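PDB 1DLT: catechol 1,2-dioxygenase from Acinetobacter sp., which uses a ferric iron to cleave the ring of catechol between its two hydroxyl-bearing carbons with O2, yielding cis,cis-muconate in the beta-ketoadipate pathway. Local coordinates for residues A112-S117 with R179-T184; E154-N159 with H226-A231. All coordinates share one frame; numbering follows the deposited sequence.

Interaction 1 of 2, residues A112-S117 with R179-T184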
# COMPACT_ATOMS: atom_id res chain seq x y z
N ALA A 112 -6.26 0.81 -23.20
CA ALA A 112 -7.33 0.46 -24.15
C ALA A 112 -7.64 1.63 -25.10
O ALA A 112 -7.45 2.81 -24.74
CB ALA A 112 -8.59 0.06 -23.40
N GLY A 113 -8.11 1.30 -26.31
CA GLY A 113 -8.47 2.31 -27.28
C GLY A 113 -7.53 2.56 -28.44
O GLY A 113 -7.71 3.52 -29.20
N ALA A 114 -6.54 1.71 -28.60
CA ALA A 114 -5.58 1.93 -29.67
C ALA A 114 -6.26 1.83 -31.02
O ALA A 114 -7.22 1.10 -31.18
CB ALA A 114 -4.46 0.90 -29.57
N PRO A 115 -5.78 2.59 -32.01
CA PRO A 115 -6.40 2.51 -33.33
C PRO A 115 -6.21 1.11 -33.89
O PRO A 115 -5.21 0.44 -33.59
CB PRO A 115 -5.64 3.57 -34.12
CG PRO A 115 -4.30 3.59 -33.45
CD PRO A 115 -4.72 3.61 -32.01
N GLU A 116 -7.18 0.64 -34.66
CA GLU A 116 -7.02 -0.68 -35.25
C GLU A 116 -7.06 -0.64 -36.77
O GLU A 116 -7.51 0.34 -37.37
CB GLU A 116 -8.05 -1.69 -34.71
CG GLU A 116 -9.44 -1.41 -35.08
CD GLU A 116 -10.34 -2.60 -34.81
OE1 GLU A 116 -10.33 -3.11 -33.67
OE2 GLU A 116 -11.09 -3.02 -35.73
N SER A 117 -6.56 -1.70 -37.40
CA SER A 117 -6.55 -1.78 -38.85
C SER A 117 -6.41 -3.24 -39.17
O SER A 117 -6.10 -4.06 -38.30
CB SER A 117 -5.36 -1.00 -39.41
OG SER A 117 -4.18 -1.51 -38.85
N ARG A 179 1.35 1.53 -29.97
CA ARG A 179 0.24 0.76 -29.44
C ARG A 179 -0.73 0.66 -30.61
O ARG A 179 -1.23 1.68 -31.08
CB ARG A 179 -0.44 1.49 -28.27
CG ARG A 179 0.39 1.64 -26.99
CD ARG A 179 -0.37 2.55 -26.01
NE ARG A 179 0.37 2.86 -24.80
CZ ARG A 179 0.60 1.99 -23.81
NH1 ARG A 179 0.13 0.75 -23.91
NH2 ARG A 179 1.29 2.36 -22.73
N ARG A 180 -1.00 -0.56 -31.08
CA ARG A 180 -1.94 -0.75 -32.17
C ARG A 180 -2.69 -2.05 -32.02
O ARG A 180 -2.21 -3.00 -31.37
CB ARG A 180 -1.22 -0.77 -33.52
CG ARG A 180 -0.63 0.54 -33.97
CD ARG A 180 -1.72 1.57 -34.29
NE ARG A 180 -1.14 2.78 -34.86
CZ ARG A 180 -0.46 3.71 -34.19
NH1 ARG A 180 -0.30 3.62 -32.88
NH2 ARG A 180 0.03 4.77 -34.83
N SER A 181 -3.90 -2.10 -32.60
CA SER A 181 -4.67 -3.34 -32.61
C SER A 181 -4.70 -3.74 -34.07
O SER A 181 -5.04 -2.93 -34.93
CB SER A 181 -6.10 -3.14 -32.10
OG SER A 181 -6.12 -2.81 -30.73
N ILE A 182 -4.34 -4.97 -34.36
CA ILE A 182 -4.36 -5.44 -35.74
C ILE A 182 -5.22 -6.67 -35.92
O ILE A 182 -5.10 -7.65 -35.21
CB ILE A 182 -2.91 -5.66 -36.27
CG1 ILE A 182 -2.21 -4.30 -36.22
CG2 ILE A 182 -2.91 -6.28 -37.70
CD1 ILE A 182 -1.05 -4.17 -37.10
N ILE A 183 -6.15 -6.58 -36.87
CA ILE A 183 -7.04 -7.70 -37.17
C ILE A 183 -6.31 -8.53 -38.20
O ILE A 183 -5.88 -7.99 -39.22
CB ILE A 183 -8.35 -7.21 -37.80
CG1 ILE A 183 -8.93 -6.08 -36.95
CG2 ILE A 183 -9.29 -8.39 -37.99
CD1 ILE A 183 -9.14 -6.44 -35.49
N THR A 184 -6.16 -9.82 -37.94
CA THR A 184 -5.46 -10.69 -38.89
C THR A 184 -6.20 -10.72 -40.24
O THR A 184 -7.44 -10.60 -40.30
CB THR A 184 -5.29 -12.13 -38.33
OG1 THR A 184 -6.55 -12.63 -37.86
CG2 THR A 184 -4.29 -12.12 -37.16
O HOH W 1 -8.38 -1.48 -30.53
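Pro115 lies over one face of the Arg180 guanidinium where the short edge strand 116-118 runs parallel to strand 179-183 at the margin of the mixed beta sheet of the dioxygenase domain. The ring carbon CG does the touching, 3.4 Å from Arg180 CD, and the two side chains slant across each other. Arg180 reaches this place because its chain bends at chi2 (-67°), then extends through chi3 before the guanidinium turns. Its NH1 then donates to the backbone O of Arg179 at 2.8 Å, which should steady the group; the acceptor lies in the guanidinium plane, although NH1 approaches from well above the carbonyl plane. NH1 also makes a weak hydrogen bond to Phe176 O. Beside this pair, the methyl of Ala114 rests on Arg179 O.

Further along, Glu116 and Ser181 form a bridge pair with both side chains on one face of the sheet, CB against CB at 3.6 Å. Ile182 and Ser117 share the other face, where Ser117 OG turns to Tyr120 O. The carboxylate of Glu116 passes obliquely by Ile183, OE2 coming to 3.9 Å from Ile183 CG1, a van der Waals contact with an aliphatic branch.

The strands are zipped by Ser181 N to Pro115 O, Ser117 N to Ser181 O and Ile183 N to Ser117 O. The second is more bent than the others, at 142°, and Glu116 CA also makes a CA-H...O contact with Ser181 O. Ser181 OG lies beside its own backbone N, anti to the carbonyl carbon (chi1 -67°), and is 2.6 Å from a water, which in turn donates to Ala114 O.

Interaction 2 of 2, residues E154-N159 with H226-A231. With FE (Fe (III) ion), chain C; CAQ (catechol), chain D.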
# COMPACT_ATOMS: atom_id res chain seq x y z
N GLU A 154 -3.28 -7.31 -30.29
CA GLU A 154 -2.96 -6.03 -29.71
C GLU A 154 -1.48 -6.02 -29.32
O GLU A 154 -1.01 -6.93 -28.66
CB GLU A 154 -3.84 -5.77 -28.50
CG GLU A 154 -5.28 -5.80 -28.87
CD GLU A 154 -6.16 -5.50 -27.71
OE1 GLU A 154 -6.08 -4.36 -27.20
OE2 GLU A 154 -6.94 -6.40 -27.33
N ILE A 155 -0.76 -4.98 -29.73
CA ILE A 155 0.66 -4.88 -29.46
C ILE A 155 1.05 -3.54 -28.87
O ILE A 155 0.64 -2.48 -29.36
CB ILE A 155 1.47 -5.07 -30.77
CG1 ILE A 155 1.06 -6.38 -31.44
CG2 ILE A 155 2.97 -5.08 -30.48
CD1 ILE A 155 1.85 -6.70 -32.70
N TRP A 156 1.84 -3.56 -27.81
CA TRP A 156 2.31 -2.31 -27.25
C TRP A 156 3.72 -2.55 -26.76
O TRP A 156 4.07 -3.65 -26.36
CB TRP A 156 1.38 -1.81 -26.13
CG TRP A 156 1.22 -2.66 -24.86
CD1 TRP A 156 1.74 -2.39 -23.62
CD2 TRP A 156 0.44 -3.86 -24.70
NE1 TRP A 156 1.33 -3.35 -22.70
CE2 TRP A 156 0.54 -4.26 -23.34
CE3 TRP A 156 -0.33 -4.64 -25.58
CZ2 TRP A 156 -0.10 -5.38 -22.85
CZ3 TRP A 156 -0.96 -5.77 -25.09
CH2 TRP A 156 -0.84 -6.13 -23.73
N HIS A 157 4.55 -1.52 -26.84
CA HIS A 157 5.93 -1.64 -26.39
C HIS A 157 6.52 -0.25 -26.13
O HIS A 157 5.85 0.76 -26.36
CB HIS A 157 6.73 -2.42 -27.44
CG HIS A 157 6.91 -1.69 -28.73
ND1 HIS A 157 7.82 -0.66 -28.90
CD2 HIS A 157 6.31 -1.87 -29.94
CE1 HIS A 157 7.78 -0.25 -30.16
NE2 HIS A 157 6.87 -0.96 -30.81
N ALA A 158 7.75 -0.21 -25.63
CA ALA A 158 8.41 1.04 -25.30
C ALA A 158 9.29 1.53 -26.44
O ALA A 158 9.54 0.79 -27.40
CB ALA A 158 9.25 0.84 -24.05
N ASN A 159 9.76 2.77 -26.34
CA ASN A 159 10.65 3.32 -27.35
C ASN A 159 12.06 2.97 -26.93
O ASN A 159 12.24 2.17 -26.01
CB ASN A 159 10.53 4.85 -27.48
CG ASN A 159 10.72 5.56 -26.15
OD1 ASN A 159 11.39 5.06 -25.25
ND2 ASN A 159 10.13 6.76 -26.03
N HIS A 226 4.72 -6.54 -25.97
CA HIS A 226 3.51 -7.12 -25.41
C HIS A 226 2.48 -7.53 -26.48
O HIS A 226 2.38 -6.89 -27.54
CB HIS A 226 2.85 -6.11 -24.49
CG HIS A 226 3.61 -5.82 -23.25
ND1 HIS A 226 3.43 -6.53 -22.08
CD2 HIS A 226 4.54 -4.87 -22.97
CE1 HIS A 226 4.21 -6.03 -21.14
NE2 HIS A 226 4.89 -5.03 -21.66
N TYR A 227 1.71 -8.57 -26.16
CA TYR A 227 0.66 -9.07 -27.02
C TYR A 227 -0.58 -9.47 -26.24
O TYR A 227 -0.50 -10.03 -25.16
CB TYR A 227 1.06 -10.36 -27.78
CG TYR A 227 1.99 -10.27 -28.96
CD1 TYR A 227 3.37 -10.23 -28.79
CD2 TYR A 227 1.48 -10.26 -30.26
CE1 TYR A 227 4.22 -10.20 -29.90
CE2 TYR A 227 2.32 -10.22 -31.37
CZ TYR A 227 3.69 -10.21 -31.18
OH TYR A 227 4.54 -10.25 -32.25
N PHE A 228 -1.73 -9.17 -26.83
CA PHE A 228 -3.03 -9.66 -26.39
C PHE A 228 -3.54 -10.23 -27.72
O PHE A 228 -3.44 -9.56 -28.76
CB PHE A 228 -3.98 -8.60 -26.02
CG PHE A 228 -4.04 -8.19 -24.58
CD1 PHE A 228 -3.69 -9.07 -23.52
CD2 PHE A 228 -4.55 -6.96 -24.28
CE1 PHE A 228 -3.88 -8.63 -22.17
CE2 PHE A 228 -4.74 -6.53 -22.96
CZ PHE A 228 -4.41 -7.37 -21.90
N VAL A 229 -4.02 -11.46 -27.74
CA VAL A 229 -4.62 -11.98 -28.95
C VAL A 229 -5.97 -12.56 -28.53
O VAL A 229 -6.06 -13.35 -27.58
CB VAL A 229 -3.77 -13.10 -29.61
CG1 VAL A 229 -4.40 -13.50 -30.94
CG2 VAL A 229 -2.37 -12.61 -29.85
N SER A 230 -7.03 -12.10 -29.20
CA SER A 230 -8.37 -12.63 -28.93
C SER A 230 -9.07 -12.98 -30.25
O SER A 230 -8.81 -12.37 -31.30
CB SER A 230 -9.19 -11.63 -28.13
OG SER A 230 -9.27 -10.40 -28.80
N ALA A 231 -9.93 -13.99 -30.19
CA ALA A 231 -10.69 -14.49 -31.34
C ALA A 231 -11.85 -15.34 -30.87
O ALA A 231 -11.74 -16.05 -29.85
CB ALA A 231 -9.80 -15.32 -32.26
FE FE C . 6.38 -3.99 -20.86
C1 CAQ D . 6.43 -4.51 -15.69
C2 CAQ D . 6.21 -5.37 -16.82
C3 CAQ D . 6.49 -4.91 -18.10
O3 CAQ D . 6.28 -5.73 -19.18
C4 CAQ D . 6.98 -3.64 -18.30
O4 CAQ D . 7.25 -3.20 -19.57
C5 CAQ D . 7.20 -2.79 -17.23
C6 CAQ D . 6.92 -3.24 -15.90
O HOH W 2 -6.94 -8.83 -28.11
O HOH W 3 5.32 -3.20 -18.83
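Strands 154-157 and 226-230 run antiparallel, their axes 4.8 Å apart, with Glu154-Phe228 and Trp156-His226 as hydrogen-bonded pairs and Ile155-Tyr227 as the non-hydrogen-bonded pair between them. Bonds join Glu154 and Phe228 in both directions; at the other end His226 N gives a sound bond to Trp156 O, while the return bond from Trp156 N is weak.

On the face with Trp156, the indole lies flat against His226. Its five-membered ring and the imidazole make an offset stack, planes only 7° apart and centroids 4.2 Å apart, and His226 CB sits over the six-membered ring, 3.3 Å from that centroid. The indole is carried across to its partner by a chi1 of 63°, which sets CG between the backbone N and carbonyl carbon. The far edge of the indole meets Phe228 edge-to-face, CH2 standing over the centre of the phenyl ring.

This aromatic cluster backs the iron site of the intradiol dioxygenase. His226 NE2 binds the ferric ion at 2.0 Å, alongside Tyr164, His224, both catechol oxygens and a water. Packed against the indole, the imidazole has one of its faces covered, which should limit its rotation. Catechol O3 approaches the imidazole at its edge.

On the opposite face Ile155 and Tyr227 lie side by side, Ile155 CD1 3.8 Å from Tyr227 CE2, and the phenol OH is hydrogen-bonded to Tyr190 OH. Glu154 slants past Phe228, its OE1 bonded to Tyr110 OH; OE2 accepts from a water 2.6 Å away, and that water also takes a hydrogen bond from Ser230 OG.

In the fold
The two contacts are alternate strand pairings in one mixed sheet, their centres 9 Å apart, with the pairing of 179-183 and 152-157 between them. Strands run in the order 116-118, 179-183, 152-157, 224-230, so interaction 1 takes in the outermost strand and interaction 2 lies farther inside. In the middle pairing Arg180 O is 3.0 Å from Ile155 N, a probable hydrogen bond. Along the chain the segments alternate, 112-117, 154-159, 179-184, 226-231, interlocking the two pairings within the dioxygenase domain. Arg179, in interaction 1, packs on Trp156 and on the iron ligand Tyr164, placing it in the second shell of the iron, to which interaction 2 contributes His226 directly.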